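PDB 1IXK: methyltransferase from Pyrococcus horikoshii, which probably methylates cytosine C5 in tRNA with S-adenosyl-L-methionine as methyl donor. Local coordinates for residues S6-L11 / L19-Y24. Numbering follows the deposited sequence.
Sequences SMLDKL and LFADRY
Leu11 and Ala21 are the nearest CA pair between segments 6-11 and 19-24, 6.1 Å apart; the segments belong to the short N-terminal helices 5-13 and 18-28. The methyl CB of Ala21 points at the first helix and is touched by two leucines one helical turn apart. Leu11 supplies the tight part: its branch CD1 lies 3.7 Å from Ala21 CB. The CB of Leu11 also stands close, 3.9 Å from Ala21 CB. With CG anti to the carbonyl carbon (chi1 -72°), the Leu11 side chain lies alongside the alanine methyl and not merely end-on to it. Both residues are buried, and Ala36 of helix 31-38 also touches Leu11.

The side toward Leu8 is looser. The CB of Leu8 leaves its helix obliquely to the partner, but CG is anti to the backbone N (chi1 178°), and the side chain reaches across with CD1 alone, 4.1 Å from Ala21 CB. Leu8 is partly exposed, as is Asp22, whose carboxylate makes no close contact with segment 6-11; both lean on Leu3. The contact between the two segments is wholly apolar.

The far side of helix 18-28 faces the rest of the protein: Phe20 packs on Ile218 of helix 215-235, and Arg23 forms salt bridges with Glu250 and Glu252. Helix 5-13 is thus an outer layer on a helix that is itself anchored to the catalytic domain. The arrangement is an alanine methyl set against two leucines on neighbouring helices, two consecutive helices joined by a short connection and packed at a steep angle, in the helical N-terminal part of this RsmB/NOP-family methyltransferase.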
loop_
_atom_site.group_PDB
_atom_site.type_symbol
_atom_site.label_atom_id
_atom_site.label_comp_id
_atom_site.label_asym_id
_atom_site.label_seq_id
_atom_site.Cartn_x
_atom_site.Cartn_y
_atom_site.Cartn_z
ATOM N N SER A 6 -19.190 -6.762 -27.388
ATOM C CA SER A 6 -18.097 -5.833 -27.649
ATOM C C SER A 6 -17.157 -5.715 -26.454
ATOM O O SER A 6 -15.978 -6.063 -26.548
ATOM C CB SER A 6 -18.647 -4.444 -27.995
ATOM O OG SER A 6 -19.453 -4.482 -29.160
HETATM N N MSE A 7 -17.683 -5.224 -25.335
HETATM C CA MSE A 7 -16.876 -5.056 -24.130
HETATM C C MSE A 7 -16.245 -6.382 -23.721
HETATM O O MSE A 7 -15.080 -6.428 -23.329
HETATM C CB MSE A 7 -17.728 -4.505 -22.981
HETATM C CG MSE A 7 -16.902 -3.897 -21.846
HETATM SE SE MSE A 7 -17.892 -3.169 -20.517
HETATM C CE MSE A 7 -18.593 -1.749 -21.353
ATOM N N LEU A 8 -17.017 -7.459 -23.819
ATOM C CA LEU A 8 -16.517 -8.781 -23.468
ATOM C C LEU A 8 -15.266 -9.075 -24.288
ATOM O O LEU A 8 -14.212 -9.383 -23.738
ATOM C CB LEU A 8 -17.584 -9.843 -23.747
ATOM C CG LEU A 8 -17.213 -11.303 -23.473
ATOM C CD1 LEU A 8 -16.866 -11.486 -22.000
ATOM C CD2 LEU A 8 -18.378 -12.202 -23.863
ATOM N N ASP A 9 -15.390 -8.968 -25.607
ATOM C CA ASP A 9 -14.268 -9.216 -26.508
ATOM C C ASP A 9 -13.062 -8.348 -26.158
ATOM O O ASP A 9 -11.925 -8.825 -26.172
ATOM C CB ASP A 9 -14.694 -8.964 -27.957
ATOM C CG ASP A 9 -15.678 -10.003 -28.461
ATOM O OD1 ASP A 9 -16.236 -9.816 -29.564
ATOM O OD2 ASP A 9 -15.889 -11.016 -27.756
ATOM N N LYS A 10 -13.304 -7.079 -25.844
ATOM C CA LYS A 10 -12.212 -6.182 -25.483
ATOM C C LYS A 10 -11.493 -6.692 -24.240
ATOM O O LYS A 10 -10.263 -6.705 -24.187
ATOM C CB LYS A 10 -12.732 -4.764 -25.241
ATOM C CG LYS A 10 -12.886 -3.949 -26.515
ATOM C CD LYS A 10 -13.363 -2.534 -26.230
ATOM C CE LYS A 10 -13.225 -1.653 -27.465
ATOM N NZ LYS A 10 -13.939 -2.226 -28.643
ATOM N N LEU A 11 -12.261 -7.118 -23.240
ATOM C CA LEU A 11 -11.667 -7.640 -22.017
ATOM C C LEU A 11 -10.926 -8.942 -22.296
ATOM O O LEU A 11 -9.865 -9.187 -21.728
ATOM C CB LEU A 11 -12.745 -7.868 -20.954
ATOM C CG LEU A 11 -13.339 -6.602 -20.333
ATOM C CD1 LEU A 11 -14.487 -6.973 -19.410
ATOM C CD2 LEU A 11 -12.253 -5.848 -19.571
ATOM N N LEU A 19 -14.545 -15.386 -16.917
ATOM C CA LEU A 19 -14.948 -15.318 -15.515
ATOM C C LEU A 19 -14.612 -13.957 -14.911
ATOM O O LEU A 19 -15.475 -13.300 -14.325
ATOM C CB LEU A 19 -14.257 -16.422 -14.709
ATOM C CG LEU A 19 -14.467 -16.394 -13.189
ATOM C CD1 LEU A 19 -15.958 -16.427 -12.859
ATOM C CD2 LEU A 19 -13.749 -17.577 -12.562
ATOM N N PHE A 20 -13.355 -13.538 -15.049
ATOM C CA PHE A 20 -12.929 -12.254 -14.509
ATOM C C PHE A 20 -13.615 -11.099 -15.217
ATOM O O PHE A 20 -13.924 -10.083 -14.598
ATOM C CB PHE A 20 -11.408 -12.093 -14.609
ATOM C CG PHE A 20 -10.641 -12.843 -13.547
ATOM C CD1 PHE A 20 -9.360 -12.437 -13.188
ATOM C CD2 PHE A 20 -11.191 -13.953 -12.913
ATOM C CE1 PHE A 20 -8.635 -13.126 -12.216
ATOM C CE2 PHE A 20 -10.475 -14.651 -11.940
ATOM C CZ PHE A 20 -9.196 -14.236 -11.591
ATOM N N ALA A 21 -13.855 -11.251 -16.515
ATOM C CA ALA A 21 -14.532 -10.204 -17.271
ATOM C C ALA A 21 -15.948 -10.035 -16.718
ATOM O O ALA A 21 -16.416 -8.915 -16.525
ATOM C CB ALA A 21 -14.583 -10.567 -18.753
ATOM N N ASP A 22 -16.628 -11.153 -16.468
ATOM C CA ASP A 22 -17.983 -11.105 -15.930
ATOM C C ASP A 22 -17.967 -10.537 -14.515
ATOM O O ASP A 22 -18.850 -9.773 -14.139
ATOM C CB ASP A 22 -18.623 -12.498 -15.926
ATOM C CG ASP A 22 -19.042 -12.960 -17.320
ATOM O OD1 ASP A 22 -19.373 -12.101 -18.166
ATOM O OD2 ASP A 22 -19.060 -14.184 -17.565
ATOM N N ARG A 23 -16.960 -10.910 -13.731
ATOM C CA ARG A 23 -16.842 -10.406 -12.368
ATOM C C ARG A 23 -16.662 -8.885 -12.361
ATOM O O ARG A 23 -17.371 -8.169 -11.649
ATOM C CB ARG A 23 -15.661 -11.073 -11.654
ATOM C CG ARG A 23 -15.984 -12.436 -11.043
ATOM C CD ARG A 23 -14.719 -13.201 -10.652
ATOM N NE ARG A 23 -13.868 -12.498 -9.690
ATOM C CZ ARG A 23 -14.028 -12.522 -8.368
ATOM N NH1 ARG A 23 -15.021 -13.220 -7.827
ATOM N NH2 ARG A 23 -13.188 -11.855 -7.585
ATOM N N TYR A 24 -15.723 -8.386 -13.160
ATOM C CA TYR A 24 -15.486 -6.949 -13.195
ATOM C C TYR A 24 -16.701 -6.170 -13.673
ATOM O O TYR A 24 -16.976 -5.089 -13.162
ATOM C CB TYR A 24 -14.254 -6.619 -14.049
ATOM C CG TYR A 24 -12.969 -7.167 -13.458
ATOM C CD1 TYR A 24 -12.848 -7.372 -12.081
ATOM C CD2 TYR A 24 -11.881 -7.485 -14.266
ATOM C CE1 TYR A 24 -11.681 -7.881 -11.524
ATOM C CE2 TYR A 24 -10.703 -7.996 -13.718
ATOM C CZ TYR A 24 -10.612 -8.191 -12.345
ATOM O OH TYR A 24 -9.455 -8.695 -11.792
#